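Local coordinates for protein prolyl oligopeptidase (Novosphingobium capsulatum, PDB 1YR2) that probably hydrolyses oligopeptides on the carboxyl side of proline, and more slowly of alanine, as a serine peptidase of the prolyl oligopeptidase family, at residues A42-E50 against V57-E65; G600-D608 against W616-E624. One frame throughout, in Å; residues are numbered along the deposited sequence.

Contact 1: residues A42-E50 against V57-E65; sequences ASPQVPLVE and VSDPWRWLE
V57 pairs with E50 at the foot of an antiparallel hairpin, whose strands run through 49-52 and 55-58; the pair is hydrogen-bonded in both directions, E50 N to V57 O at 3.1 Å and V57 N to E50 O. The next pair, V49 with S58, is non-hydrogen-bonded. At D59 the strand ends, but D59 N still donates to L48 O. D59 also opens a type I turn, in which P60 suits the second position; its carbonyl O accepts V46 N on an in-plane lone pair (3.0 Å), while its ring lies alongside the Q45 side chain. W61 follows, its indole N-H pointing almost straight (174°) at S43 O, 3.0 Å from NE1. That oxygen lies in the ring plane, yet the N-H comes from above the carbonyl plane. CG of Q45 packs against CZ2 of the same indole at 3.6 Å. R62 is long enough to reach back to the strand: CG lies anti to the backbone N (chi1 -164°) and the chain bends at chi3. It meets E50 end-on, NH2 to OE1 at 3.0 Å and NH1 to OE2 at 2.9 Å, and holds D59 OD2 side-on through NE and NH2. CD2 of L48 sits over the centre of the guanidinium face. W63 turns its own NE1 to P44 O, 2.9 Å away in a more bent bond (142°). The two indoles thus serve carbonyls of consecutive residues, fastening a loop segment that has no strand pairing there. Helix 664-675 packs on W61, helix 72-89 on W63. Gripped by two carboxylates, R62 is probably held against rotation; D59 OD1 has further partners in K668 and Y638, and the positive charges probably favour the ionised acids.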
# COMPACT_ATOMS: atom_id res chain seq x y z
N ALA A 42 -10.47 -11.31 -36.89
CA ALA A 42 -9.86 -10.35 -37.77
C ALA A 42 -9.46 -9.06 -37.03
O ALA A 42 -10.14 -8.59 -36.13
CB ALA A 42 -10.82 -10.05 -38.96
N SER A 43 -8.34 -8.48 -37.42
CA SER A 43 -8.02 -7.12 -37.01
C SER A 43 -7.75 -6.30 -38.27
O SER A 43 -6.62 -6.09 -38.61
CB SER A 43 -6.81 -7.14 -36.07
OG SER A 43 -7.18 -7.79 -34.84
N PRO A 44 -8.80 -5.88 -38.99
CA PRO A 44 -8.59 -5.13 -40.24
C PRO A 44 -7.68 -3.91 -40.07
O PRO A 44 -7.71 -3.25 -39.04
CB PRO A 44 -10.02 -4.67 -40.62
CG PRO A 44 -10.93 -5.70 -39.94
CD PRO A 44 -10.22 -6.03 -38.68
N GLN A 45 -6.85 -3.64 -41.07
CA GLN A 45 -5.94 -2.50 -41.04
C GLN A 45 -6.49 -1.37 -41.89
O GLN A 45 -7.03 -1.62 -42.96
CB GLN A 45 -4.60 -2.91 -41.59
CG GLN A 45 -3.95 -3.90 -40.70
CD GLN A 45 -2.59 -4.33 -41.20
OE1 GLN A 45 -1.75 -3.51 -41.53
NE2 GLN A 45 -2.37 -5.64 -41.25
N VAL A 46 -6.40 -0.15 -41.40
CA VAL A 46 -6.64 1.04 -42.20
C VAL A 46 -5.23 1.62 -42.35
O VAL A 46 -4.70 2.19 -41.41
CB VAL A 46 -7.59 2.03 -41.47
CG1 VAL A 46 -7.74 3.34 -42.28
CG2 VAL A 46 -8.99 1.40 -41.21
N PRO A 47 -4.60 1.41 -43.51
CA PRO A 47 -3.21 1.83 -43.69
C PRO A 47 -3.01 3.31 -43.36
O PRO A 47 -3.84 4.15 -43.72
CB PRO A 47 -2.96 1.54 -45.17
CG PRO A 47 -3.86 0.41 -45.48
CD PRO A 47 -5.12 0.69 -44.69
N LEU A 48 -1.98 3.62 -42.61
CA LEU A 48 -1.70 4.98 -42.18
C LEU A 48 -0.23 5.05 -41.80
O LEU A 48 0.20 4.41 -40.86
CB LEU A 48 -2.57 5.37 -40.97
CG LEU A 48 -2.24 6.70 -40.30
CD1 LEU A 48 -2.47 7.87 -41.30
CD2 LEU A 48 -3.01 6.89 -39.00
N VAL A 49 0.52 5.87 -42.53
CA VAL A 49 1.92 6.12 -42.23
C VAL A 49 2.10 7.62 -42.19
O VAL A 49 1.83 8.30 -43.17
CB VAL A 49 2.86 5.48 -43.28
CG1 VAL A 49 4.31 5.79 -42.93
CG2 VAL A 49 2.68 3.97 -43.32
N GLU A 50 2.64 8.11 -41.08
CA GLU A 50 2.86 9.52 -40.81
C GLU A 50 4.34 9.79 -40.70
O GLU A 50 5.10 8.93 -40.25
CB GLU A 50 2.23 9.88 -39.47
CG GLU A 50 0.71 9.76 -39.45
CD GLU A 50 0.13 10.01 -38.06
OE1 GLU A 50 0.78 9.71 -37.02
OE2 GLU A 50 -1.00 10.50 -38.02
N VAL A 57 6.19 6.32 -39.35
CA VAL A 57 5.52 5.56 -38.29
C VAL A 57 4.21 5.03 -38.80
O VAL A 57 3.33 5.80 -39.16
CB VAL A 57 5.16 6.44 -37.11
CG1 VAL A 57 4.44 5.62 -36.00
CG2 VAL A 57 6.38 7.09 -36.59
N SER A 58 4.08 3.71 -38.84
CA SER A 58 2.85 3.07 -39.21
C SER A 58 1.94 2.85 -38.00
O SER A 58 2.39 2.42 -36.92
CB SER A 58 3.17 1.73 -39.88
OG SER A 58 1.97 1.06 -40.26
N ASP A 59 0.64 3.09 -38.20
CA ASP A 59 -0.36 2.95 -37.14
C ASP A 59 -1.66 2.47 -37.75
O ASP A 59 -2.62 3.22 -37.88
CB ASP A 59 -0.51 4.29 -36.40
CG ASP A 59 -1.28 4.20 -35.11
OD1 ASP A 59 -1.82 3.12 -34.78
OD2 ASP A 59 -1.36 5.19 -34.33
N PRO A 60 -1.67 1.22 -38.19
CA PRO A 60 -2.83 0.68 -38.92
C PRO A 60 -4.08 0.40 -38.10
O PRO A 60 -5.13 0.10 -38.71
CB PRO A 60 -2.30 -0.62 -39.51
CG PRO A 60 -0.98 -0.88 -38.90
CD PRO A 60 -0.56 0.27 -38.08
N TRP A 61 -3.96 0.46 -36.78
CA TRP A 61 -5.07 0.13 -35.88
C TRP A 61 -5.51 1.34 -35.06
O TRP A 61 -6.14 1.21 -34.01
CB TRP A 61 -4.73 -1.08 -35.01
CG TRP A 61 -4.54 -2.34 -35.84
CD1 TRP A 61 -5.51 -3.06 -36.45
CD2 TRP A 61 -3.30 -2.97 -36.18
NE1 TRP A 61 -4.96 -4.14 -37.11
CE2 TRP A 61 -3.59 -4.09 -36.97
CE3 TRP A 61 -1.97 -2.67 -35.91
CZ2 TRP A 61 -2.60 -4.93 -37.48
CZ3 TRP A 61 -1.00 -3.51 -36.37
CH2 TRP A 61 -1.32 -4.64 -37.17
N ARG A 62 -5.25 2.53 -35.58
CA ARG A 62 -5.69 3.72 -34.88
C ARG A 62 -7.20 3.72 -34.63
O ARG A 62 -7.67 4.29 -33.65
CB ARG A 62 -5.31 4.99 -35.61
CG ARG A 62 -5.42 6.20 -34.69
CD ARG A 62 -4.71 7.43 -35.17
NE ARG A 62 -3.27 7.29 -35.09
CZ ARG A 62 -2.47 8.19 -35.58
NH1 ARG A 62 -2.95 9.30 -36.16
NH2 ARG A 62 -1.15 8.00 -35.53
N TRP A 63 -7.95 3.08 -35.52
CA TRP A 63 -9.42 2.98 -35.35
C TRP A 63 -9.84 2.28 -34.04
O TRP A 63 -10.94 2.52 -33.54
CB TRP A 63 -10.07 2.33 -36.57
CG TRP A 63 -9.67 0.88 -36.80
CD1 TRP A 63 -8.64 0.43 -37.54
CD2 TRP A 63 -10.32 -0.28 -36.26
NE1 TRP A 63 -8.58 -0.95 -37.49
CE2 TRP A 63 -9.61 -1.41 -36.71
CE3 TRP A 63 -11.44 -0.48 -35.46
CZ2 TRP A 63 -9.99 -2.71 -36.38
CZ3 TRP A 63 -11.82 -1.79 -35.14
CH2 TRP A 63 -11.09 -2.88 -35.59
N LEU A 64 -8.97 1.42 -33.51
CA LEU A 64 -9.23 0.73 -32.24
C LEU A 64 -9.10 1.65 -31.02
O LEU A 64 -9.41 1.25 -29.88
CB LEU A 64 -8.34 -0.50 -32.10
CG LEU A 64 -8.84 -1.75 -32.81
CD1 LEU A 64 -7.72 -2.76 -32.83
CD2 LEU A 64 -10.03 -2.33 -32.15
N GLU A 65 -8.74 2.91 -31.25
CA GLU A 65 -8.74 3.91 -30.19
C GLU A 65 -10.16 4.46 -29.91
O GLU A 65 -10.36 5.12 -28.90
CB GLU A 65 -7.80 5.07 -30.52
CG GLU A 65 -6.30 4.71 -30.58
CD GLU A 65 -5.40 5.87 -31.00
OE1 GLU A 65 -5.89 7.02 -31.13
OE2 GLU A 65 -4.20 5.64 -31.21
O HOH W 1 -5.06 3.71 -39.14
O HOH W 2 -0.16 1.41 -42.14
O HOH W 3 1.71 7.12 -36.72

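Contact 2: residues G600-D608 against W616-E624; sequences GVMDMLRFD and WVDDYGYPE
F607 presents one ring face to Y620, whose edge points at it in a T-shaped pair: the planes stand at 82° and the centroids are 5.3 Å apart, with Y620 CD2 over the F607 centre. Y620 in turn offers a face to M604. The methionine chain bends at chi2 and chi3 (both -59°), curling CE over the phenol in a CH-pi contact 3.5 Å from the ring centroid, while SD stays above the same face at a longer Met-aromatic distance. A flexible thioether suits this place, folding down onto a flat ring. F607 also slides past W616, CD1 to CE3 at 3.9 Å. The carbonyl O of G621 lies at the phenylalanine's edge, 3.5 Å from CZ; buried without a hydrogen-bonding partner, it meets the ring's slightly positive rim. Replacing F607 with an alanine would probably open a gap among W616, Y620 and P623 and deprive the Y620 edge of the face it packs on. The P623 and F607 side chains cross at about a right angle, CG of P623 near CE2 of F607, and P623 CB lies 3.6 Å from L605 O. Beyond it, the nearly parallel carboxylates of D608 and E624 share a water, and R614 bridges to both, which probably offsets their like charges. V601 closes the other end, CG2 to CZ3 of W616 at 3.8 Å. The contact folds the loop after strand 594-598 against the short helix 617-620; helix 576-587 adds L579 beside M604 and Y620, and helix 626-633 packs L632 against M604, L605 and P623.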
# COMPACT_ATOMS: atom_id res chain seq x y z
N GLY A 600 -1.90 -1.80 -19.96
CA GLY A 600 -0.54 -1.31 -20.19
C GLY A 600 -0.58 -0.08 -21.09
O GLY A 600 -1.49 0.06 -21.94
N VAL A 601 0.35 0.83 -20.88
CA VAL A 601 0.56 1.97 -21.78
C VAL A 601 1.40 1.52 -23.00
O VAL A 601 2.61 1.66 -23.01
CB VAL A 601 1.26 3.17 -21.03
CG1 VAL A 601 1.20 4.39 -21.86
CG2 VAL A 601 0.59 3.43 -19.66
N MET A 602 0.75 1.00 -24.03
CA MET A 602 1.44 0.29 -25.12
C MET A 602 1.83 1.18 -26.30
O MET A 602 2.82 0.89 -26.95
CB MET A 602 0.61 -0.91 -25.59
CG MET A 602 0.25 -1.88 -24.46
SD MET A 602 1.71 -2.34 -23.39
CE MET A 602 1.31 -4.08 -23.10
N ASP A 603 1.08 2.26 -26.53
CA ASP A 603 1.45 3.23 -27.54
C ASP A 603 2.05 4.47 -26.86
O ASP A 603 1.35 5.37 -26.41
CB ASP A 603 0.26 3.58 -28.43
CG ASP A 603 0.67 4.47 -29.63
OD1 ASP A 603 1.74 5.18 -29.54
OD2 ASP A 603 -0.03 4.56 -30.66
N MET A 604 3.36 4.46 -26.75
CA MET A 604 4.11 5.48 -26.03
C MET A 604 4.35 6.71 -26.88
O MET A 604 4.95 7.68 -26.41
CB MET A 604 5.45 4.88 -25.60
CG MET A 604 5.32 3.82 -24.53
SD MET A 604 4.54 4.41 -23.01
CE MET A 604 5.62 5.71 -22.51
N LEU A 605 3.91 6.68 -28.14
CA LEU A 605 3.97 7.85 -28.98
C LEU A 605 2.70 8.69 -28.88
O LEU A 605 2.73 9.87 -29.23
CB LEU A 605 4.22 7.48 -30.45
CG LEU A 605 5.45 6.63 -30.72
CD1 LEU A 605 5.62 6.47 -32.26
CD2 LEU A 605 6.64 7.25 -30.10
N ARG A 606 1.60 8.06 -28.41
CA ARG A 606 0.30 8.71 -28.36
C ARG A 606 -0.34 8.73 -26.95
O ARG A 606 -1.51 9.08 -26.82
CB ARG A 606 -0.64 8.02 -29.36
CG ARG A 606 -0.28 8.29 -30.80
CD ARG A 606 -1.15 7.55 -31.79
NE ARG A 606 -2.56 7.93 -31.69
CZ ARG A 606 -3.06 9.08 -32.13
NH1 ARG A 606 -2.30 10.00 -32.68
NH2 ARG A 606 -4.34 9.31 -32.00
N PHE A 607 0.41 8.39 -25.92
CA PHE A 607 -0.17 8.24 -24.56
C PHE A 607 -0.76 9.55 -24.03
O PHE A 607 -1.79 9.55 -23.34
CB PHE A 607 0.87 7.72 -23.57
CG PHE A 607 1.92 8.72 -23.22
CD1 PHE A 607 1.70 9.63 -22.22
CD2 PHE A 607 3.14 8.75 -23.88
CE1 PHE A 607 2.63 10.57 -21.90
CE2 PHE A 607 4.06 9.68 -23.56
CZ PHE A 607 3.79 10.62 -22.58
N ASP A 608 -0.17 10.65 -24.44
CA ASP A 608 -0.63 11.96 -24.01
C ASP A 608 -1.83 12.53 -24.79
O ASP A 608 -2.26 13.65 -24.50
CB ASP A 608 0.52 12.93 -23.99
CG ASP A 608 0.99 13.34 -25.37
OD1 ASP A 608 0.87 12.55 -26.35
OD2 ASP A 608 1.55 14.43 -25.53
N TRP A 616 1.49 12.04 -17.46
CA TRP A 616 2.61 11.11 -17.38
C TRP A 616 3.89 11.58 -18.05
O TRP A 616 4.88 10.87 -17.98
CB TRP A 616 2.22 9.78 -18.01
CG TRP A 616 1.05 9.18 -17.37
CD1 TRP A 616 0.60 9.37 -16.10
CD2 TRP A 616 0.17 8.28 -17.99
NE1 TRP A 616 -0.54 8.62 -15.90
CE2 TRP A 616 -0.83 7.94 -17.05
CE3 TRP A 616 0.09 7.71 -19.27
CZ2 TRP A 616 -1.88 7.09 -17.35
CZ3 TRP A 616 -0.98 6.86 -19.56
CH2 TRP A 616 -1.93 6.56 -18.62
N VAL A 617 3.85 12.74 -18.72
CA VAL A 617 5.04 13.32 -19.32
C VAL A 617 6.16 13.52 -18.33
O VAL A 617 7.32 13.50 -18.73
CB VAL A 617 4.77 14.64 -20.09
CG1 VAL A 617 3.83 14.42 -21.29
CG2 VAL A 617 4.30 15.76 -19.16
N ASP A 618 5.87 13.67 -17.04
CA ASP A 618 6.93 13.87 -16.04
C ASP A 618 7.87 12.68 -15.93
O ASP A 618 9.06 12.83 -15.65
CB ASP A 618 6.35 14.17 -14.64
CG ASP A 618 6.32 15.68 -14.31
OD1 ASP A 618 6.71 16.58 -15.12
OD2 ASP A 618 5.80 16.06 -13.25
N ASP A 619 7.36 11.47 -16.18
CA ASP A 619 8.25 10.32 -16.25
C ASP A 619 8.63 9.94 -17.67
O ASP A 619 9.72 9.42 -17.89
CB ASP A 619 7.57 9.08 -15.66
CG ASP A 619 7.97 8.85 -14.21
OD1 ASP A 619 7.98 9.83 -13.43
OD2 ASP A 619 8.31 7.72 -13.80
N TYR A 620 7.71 10.10 -18.62
CA TYR A 620 7.93 9.56 -19.98
C TYR A 620 8.54 10.50 -21.00
O TYR A 620 9.10 10.08 -22.02
CB TYR A 620 6.56 9.08 -20.52
CG TYR A 620 5.95 7.90 -19.80
CD1 TYR A 620 6.70 7.02 -19.02
CD2 TYR A 620 4.58 7.65 -19.90
CE1 TYR A 620 6.13 5.88 -18.37
CE2 TYR A 620 3.99 6.54 -19.27
CZ TYR A 620 4.77 5.66 -18.53
OH TYR A 620 4.17 4.60 -17.93
N GLY A 621 8.38 11.79 -20.76
CA GLY A 621 8.82 12.82 -21.68
C GLY A 621 7.70 13.26 -22.59
O GLY A 621 6.54 12.83 -22.42
N TYR A 622 8.07 14.09 -23.59
CA TYR A 622 7.10 14.78 -24.44
C TYR A 622 7.19 14.33 -25.88
O TYR A 622 8.23 14.57 -26.52
CB TYR A 622 7.37 16.28 -24.39
CG TYR A 622 7.18 16.88 -23.03
CD1 TYR A 622 8.19 16.81 -22.09
CD2 TYR A 622 5.98 17.44 -22.66
CE1 TYR A 622 8.01 17.33 -20.81
CE2 TYR A 622 5.79 17.95 -21.41
CZ TYR A 622 6.81 17.92 -20.48
OH TYR A 622 6.63 18.39 -19.18
N PRO A 623 6.18 13.63 -26.40
CA PRO A 623 6.22 13.17 -27.80
C PRO A 623 6.39 14.23 -28.88
O PRO A 623 6.85 13.87 -29.99
CB PRO A 623 4.90 12.47 -27.98
CG PRO A 623 4.52 12.03 -26.63
CD PRO A 623 5.02 13.08 -25.69
N GLU A 624 5.96 15.45 -28.60
CA GLU A 624 6.11 16.59 -29.51
C GLU A 624 7.54 17.12 -29.58
O GLU A 624 7.88 17.92 -30.46
CB GLU A 624 5.14 17.73 -29.12
CG GLU A 624 5.49 18.54 -27.85
CD GLU A 624 4.78 18.02 -26.58
OE1 GLU A 624 4.31 16.83 -26.53
OE2 GLU A 624 4.73 18.81 -25.61
O HOH W 4 2.29 15.60 -27.59

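In the fold
Contact 1 lies wholly earlier in the chain than contact 2. Their centres lie about 19 Å apart, yet they touch, and the N-terminal hairpin packs on the alpha/beta-hydrolase domain, as in relatives. R606 of contact 2 makes a direct link, its NE bonding to E65 OE2 at 2.9 Å in a salt bridge, while its NH1 lies 3.4 Å from R62 CZ. K668 of helix 664-675 pairs with E65 and D59 of contact 1 and with D603 of contact 2, so one lysine probably offsets the proximity of D59 OD2 and D603 OD2, 4.0 Å apart. Contact 2 is the nearer to the probable nucleophile elbow around S575: Y620 OH bonds to N576, and V601 lies close by.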